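Side-chain contacts in TraM protein (Plasmid R64, PDB 3WZ3), which is probably an inner-membrane component of a plasmid-encoded type IVB secretion system, likely serving conjugative transfer, represented here by its periplasmic fragment: residues Asn50-Ala54 with Ser55-Glu59; Ile118-Val121 with Asp122-Leu125. One frame throughout, in Å; residues are numbered along the deposited sequence.

Interaction 1: Asn50-Ala54 with Ser55-Glu59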
loop_
_atom_site.group_PDB
_atom_site.type_symbol
_atom_site.label_atom_id
_atom_site.label_comp_id
_atom_site.label_asym_id
_atom_site.label_seq_id
_atom_site.Cartn_x
_atom_site.Cartn_y
_atom_site.Cartn_z
ATOM N N ASN A 50 -8.730 -3.596 4.375
ATOM C CA ASN A 50 -9.397 -4.682 3.654
ATOM C C ASN A 50 -8.414 -5.702 3.088
ATOM O O ASN A 50 -8.671 -6.915 3.181
ATOM C CB ASN A 50 -10.286 -4.133 2.535
ATOM C CG ASN A 50 -11.174 -5.209 1.914
ATOM O OD1 ASN A 50 -11.994 -5.812 2.600
ATOM N ND2 ASN A 50 -11.012 -5.441 0.620
ATOM N N ALA A 51 -7.314 -5.230 2.497
ATOM C CA ALA A 51 -6.310 -6.131 1.929
ATOM C C ALA A 51 -5.660 -7.005 3.012
ATOM O O ALA A 51 -5.423 -8.208 2.808
ATOM C CB ALA A 51 -5.251 -5.347 1.152
ATOM N N LEU A 52 -5.376 -6.412 4.170
ATOM C CA LEU A 52 -4.825 -7.184 5.274
ATOM C C LEU A 52 -5.839 -8.257 5.697
ATOM O O LEU A 52 -5.481 -9.424 5.860
ATOM C CB LEU A 52 -4.485 -6.254 6.446
ATOM C CG LEU A 52 -3.326 -5.276 6.250
ATOM C CD1 LEU A 52 -3.326 -4.273 7.386
ATOM C CD2 LEU A 52 -2.000 -6.032 6.147
ATOM N N GLN A 53 -7.101 -7.877 5.853
ATOM C CA GLN A 53 -8.127 -8.834 6.290
ATOM C C GLN A 53 -8.346 -9.954 5.279
ATOM O O GLN A 53 -8.575 -11.125 5.645
ATOM C CB GLN A 53 -9.430 -8.101 6.581
ATOM C CG GLN A 53 -10.607 -9.015 6.865
ATOM C CD GLN A 53 -10.466 -9.774 8.159
ATOM O OE1 GLN A 53 -9.832 -9.309 9.103
ATOM N NE2 GLN A 53 -11.080 -10.955 8.219
ATOM N N ALA A 54 -8.268 -9.626 3.997
ATOM C CA ALA A 54 -8.572 -10.631 2.981
ATOM C C ALA A 54 -7.563 -11.772 2.996
ATOM O O ALA A 54 -7.896 -12.886 2.578
ATOM C CB ALA A 54 -8.645 -9.991 1.606
ATOM N N SER A 55 -6.341 -11.487 3.437
ATOM C CA SER A 55 -5.316 -12.522 3.609
ATOM C C SER A 55 -5.110 -12.946 5.063
ATOM O O SER A 55 -4.134 -13.628 5.372
ATOM C CB SER A 55 -3.981 -12.068 3.012
ATOM O OG SER A 55 -4.063 -12.005 1.590
ATOM N N ASN A 56 -6.021 -12.532 5.940
ATOM C CA ASN A 56 -5.947 -12.865 7.360
ATOM C C ASN A 56 -4.582 -12.535 7.951
ATOM O O ASN A 56 -4.060 -13.258 8.805
ATOM C CB ASN A 56 -6.275 -14.341 7.588
ATOM C CG ASN A 56 -6.683 -14.614 9.004
ATOM O OD1 ASN A 56 -7.244 -13.743 9.677
ATOM N ND2 ASN A 56 -6.391 -15.823 9.482
ATOM N N ILE A 57 -4.003 -11.416 7.522
ATOM C CA ILE A 57 -2.643 -11.070 7.942
ATOM C C ILE A 57 -2.480 -10.779 9.423
ATOM O O ILE A 57 -1.598 -11.344 10.060
ATOM C CB ILE A 57 -2.127 -9.853 7.143
ATOM C CG1 ILE A 57 -2.047 -10.194 5.662
ATOM C CG2 ILE A 57 -0.792 -9.349 7.699
ATOM C CD1 ILE A 57 -1.155 -11.346 5.375
ATOM N N LEU A 58 -3.300 -9.889 9.969
ATOM C CA LEU A 58 -3.082 -9.431 11.332
ATOM C C LEU A 58 -3.258 -10.559 12.329
ATOM O O LEU A 58 -2.479 -10.675 13.266
ATOM C CB LEU A 58 -4.016 -8.266 11.669
ATOM C CG LEU A 58 -3.770 -7.019 10.824
ATOM C CD1 LEU A 58 -4.724 -5.937 11.297
ATOM C CD2 LEU A 58 -2.327 -6.588 10.949
ATOM N N GLU A 59 -4.278 -11.385 12.126
ATOM C CA GLU A 59 -4.502 -12.497 13.035
ATOM C C GLU A 59 -3.370 -13.498 12.956
ATOM O O GLU A 59 -2.955 -14.042 13.970
ATOM C CB GLU A 59 -5.825 -13.206 12.734
ATOM C CG GLU A 59 -6.007 -14.465 13.567
ATOM C CD GLU A 59 -7.278 -15.223 13.239
ATOM O OE1 GLU A 59 -8.366 -14.744 13.628
ATOM O OE2 GLU A 59 -7.187 -16.304 12.604
HETATM O O HOH W 1 -4.833 -9.649 0.643
#
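Leu52 O and Ile57 N meet at 3.0 Å with the N-H pointing almost straight at the acceptor, and Asn56 N reaches Gln53 O at 2.9 Å, so the backbone closes a tight turn at the end of helix 42-54. The two bonds approach their acceptors differently: Ile57 N lies moderately tilted from the carbonyl plane of Leu52, whereas Asn56 N sits well above that of Gln53. Ser55 N, by contrast, has merely weak bonds to Ala51 O and Leu52 O. A water bridges Ser55 OG and Ala51 O, 2.7 Å from each and donating to the latter; Ser55 OG is also bonded to Gln110 of strand 110-120.

Leu52 and Ile57 cross at about a right angle, the branch methyl CD2 of Leu52 resting 3.9 Å from CG2 of Ile57. With CG1 anti to its carbonyl carbon (chi1 -63°), Ile57 lays that methylene 3.5 Å from Leu52 O, flanking the oxygen that its own N-H engages. Leu52 CD1 also approaches Leu58 CD2, more loosely at 4.4 Å, and both leucines lean on Ile33 of helix 29-35. The Asn56 amide directs ND2 in its own plane at Glu59 OE2, 3.3 Å away, meeting the carboxylate from above.

The positive phi of Asn56 (51°), the paired backbone bonds and the apolar Leu52-Ile57 contact identify a Schellman motif, with Asn56 as C-prime, that ends helix 42-54 and leads directly into helix 57-64.

Interaction 2: Ile118-Val121 with Asp122-Leu125; sequences IQRV and DPRL
Arg120 and Pro123 touch across the exit of strand 110-120, to which Ile118 and Gln119 belong. Ile118 is buried among side chains of the neighbouring strands, and Gln119 uses both ends of its amide, OE1 with Arg133 and NE2 with Glu131. Arg120 then curls toward the loop: bends at chi2 (-61°) and again at chi3 fold its chain back so that NH2 donates to Val121 O at 3.2 Å. That oxygen is approached from above its carbonyl plane, and the hydrogen bond is bent (143° at the hydrogen). The same NH2 lies 3.8 Å from Pro123 CG, and Pro123 CD falls in the guanidinium plane at its edge, making this an edge contact rather than a stack over the proline ring. NE is committed to Gly129 O, and Trp5 adds a cation-pi contact, which together should restrict the rotation of the guanidinium.

Where the strand gives way to the loop toward strand 130-139, the chain forms an Asx turn: Asp122 OD1 accepts from Arg124 N at 2.9 Å, with the donor above the carboxylate plane. A backbone bond from Leu125 N to Asp122 O, also 2.9 Å, follows over the same residues. Val121, just before the turn, has its O 3.4 Å from Pro123 CD. Its CG1, anti to the backbone N (chi1 178°), comes within 4.2 Å of Leu125 CB.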
loop_
_atom_site.group_PDB
_atom_site.type_symbol
_atom_site.label_atom_id
_atom_site.label_comp_id
_atom_site.label_asym_id
_atom_site.label_seq_id
_atom_site.Cartn_x
_atom_site.Cartn_y
_atom_site.Cartn_z
ATOM N N ILE A 118 -3.622 7.736 -6.442
ATOM C CA ILE A 118 -2.963 8.770 -5.658
ATOM C C ILE A 118 -3.552 10.101 -6.073
ATOM O O ILE A 118 -3.681 10.379 -7.276
ATOM C CB ILE A 118 -1.459 8.767 -5.933
ATOM C CG1 ILE A 118 -0.852 7.462 -5.433
ATOM C CG2 ILE A 118 -0.782 9.968 -5.246
ATOM C CD1 ILE A 118 0.559 7.204 -5.923
ATOM N N GLN A 119 -3.946 10.921 -5.108
ATOM C CA GLN A 119 -4.427 12.265 -5.417
ATOM C C GLN A 119 -3.511 13.322 -4.815
ATOM O O GLN A 119 -2.840 13.083 -3.819
ATOM C CB GLN A 119 -5.860 12.478 -4.912
ATOM C CG GLN A 119 -5.992 12.452 -3.385
ATOM C CD GLN A 119 -7.446 12.484 -2.926
ATOM O OE1 GLN A 119 -8.372 12.503 -3.740
ATOM N NE2 GLN A 119 -7.654 12.494 -1.622
ATOM N N ARG A 120 -3.506 14.499 -5.429
ATOM C CA ARG A 120 -2.784 15.639 -4.895
ATOM C C ARG A 120 -3.433 16.133 -3.601
ATOM O O ARG A 120 -4.651 16.032 -3.424
ATOM C CB ARG A 120 -2.787 16.780 -5.918
ATOM C CG ARG A 120 -1.799 16.612 -7.074
ATOM C CD ARG A 120 -0.320 16.533 -6.619
ATOM N NE ARG A 120 -0.070 17.492 -5.528
ATOM C CZ ARG A 120 0.085 18.797 -5.697
ATOM N NH1 ARG A 120 0.100 19.337 -6.918
ATOM N NH2 ARG A 120 0.246 19.564 -4.626
ATOM N N VAL A 121 -2.589 16.699 -2.727
ATOM C CA VAL A 121 -2.971 17.275 -1.445
ATOM C C VAL A 121 -2.221 18.600 -1.328
ATOM O O VAL A 121 -1.115 18.735 -1.822
ATOM C CB VAL A 121 -2.524 16.361 -0.284
ATOM C CG1 VAL A 121 -2.878 16.957 1.068
ATOM C CG2 VAL A 121 -3.182 15.001 -0.436
ATOM N N ASP A 122 -2.850 19.576 -0.685
ATOM C CA ASP A 122 -2.200 20.844 -0.374
ATOM C C ASP A 122 -0.927 20.545 0.417
ATOM O O ASP A 122 -0.998 19.901 1.471
ATOM C CB ASP A 122 -3.177 21.678 0.467
ATOM C CG ASP A 122 -2.639 23.050 0.845
ATOM O OD1 ASP A 122 -1.466 23.355 0.583
ATOM O OD2 ASP A 122 -3.429 23.827 1.428
ATOM N N PRO A 123 0.238 20.995 -0.077
ATOM C CA PRO A 123 1.487 20.723 0.646
ATOM C C PRO A 123 1.554 21.393 2.026
ATOM O O PRO A 123 2.384 20.991 2.838
ATOM C CB PRO A 123 2.572 21.252 -0.291
ATOM C CG PRO A 123 1.897 21.342 -1.650
ATOM C CD PRO A 123 0.480 21.702 -1.350
ATOM N N ARG A 124 0.688 22.362 2.289
ATOM C CA ARG A 124 0.579 22.945 3.630
ATOM C C ARG A 124 0.010 21.938 4.626
ATOM O O ARG A 124 0.197 22.065 5.833
ATOM C CB ARG A 124 -0.304 24.198 3.607
ATOM C CG ARG A 124 -0.478 24.841 4.980
ATOM C CD ARG A 124 0.867 25.327 5.494
ATOM N NE ARG A 124 0.807 25.897 6.840
ATOM C CZ ARG A 124 0.914 25.185 7.957
ATOM N NH1 ARG A 124 1.061 23.865 7.897
ATOM N NH2 ARG A 124 0.862 25.791 9.142
ATOM N N LEU A 125 -0.706 20.940 4.115
ATOM C CA LEU A 125 -1.318 19.906 4.944
ATOM C C LEU A 125 -0.432 18.657 5.048
ATOM O O LEU A 125 -0.182 18.145 6.136
ATOM C CB LEU A 125 -2.679 19.538 4.359
ATOM C CG LEU A 125 -3.976 19.893 5.085
ATOM C CD1 LEU A 125 -3.865 21.164 5.911
ATOM C CD2 LEU A 125 -5.128 19.983 4.085
#

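Interaction 1 precedes interaction 2 along the chain, and the two lie on opposite sides of its centre. Their centres are 28 Å apart and their nearest atoms about 15 Å apart, so they do not touch. Residues 50-59 form the junction of helices 42-54 and 57-64, whereas residues 118-125 carry the end of strand 110-120 into the loop before strand 130-139. Strand 110-120 nevertheless relates them: its Gln110, Phe112 and Phe114 meet interaction 1, while its far end supplies interaction 2. Both therefore mark chain turns in one domain, where helices pack against a four-stranded antiparallel sheet, consistent with its NTF2-clan assignment.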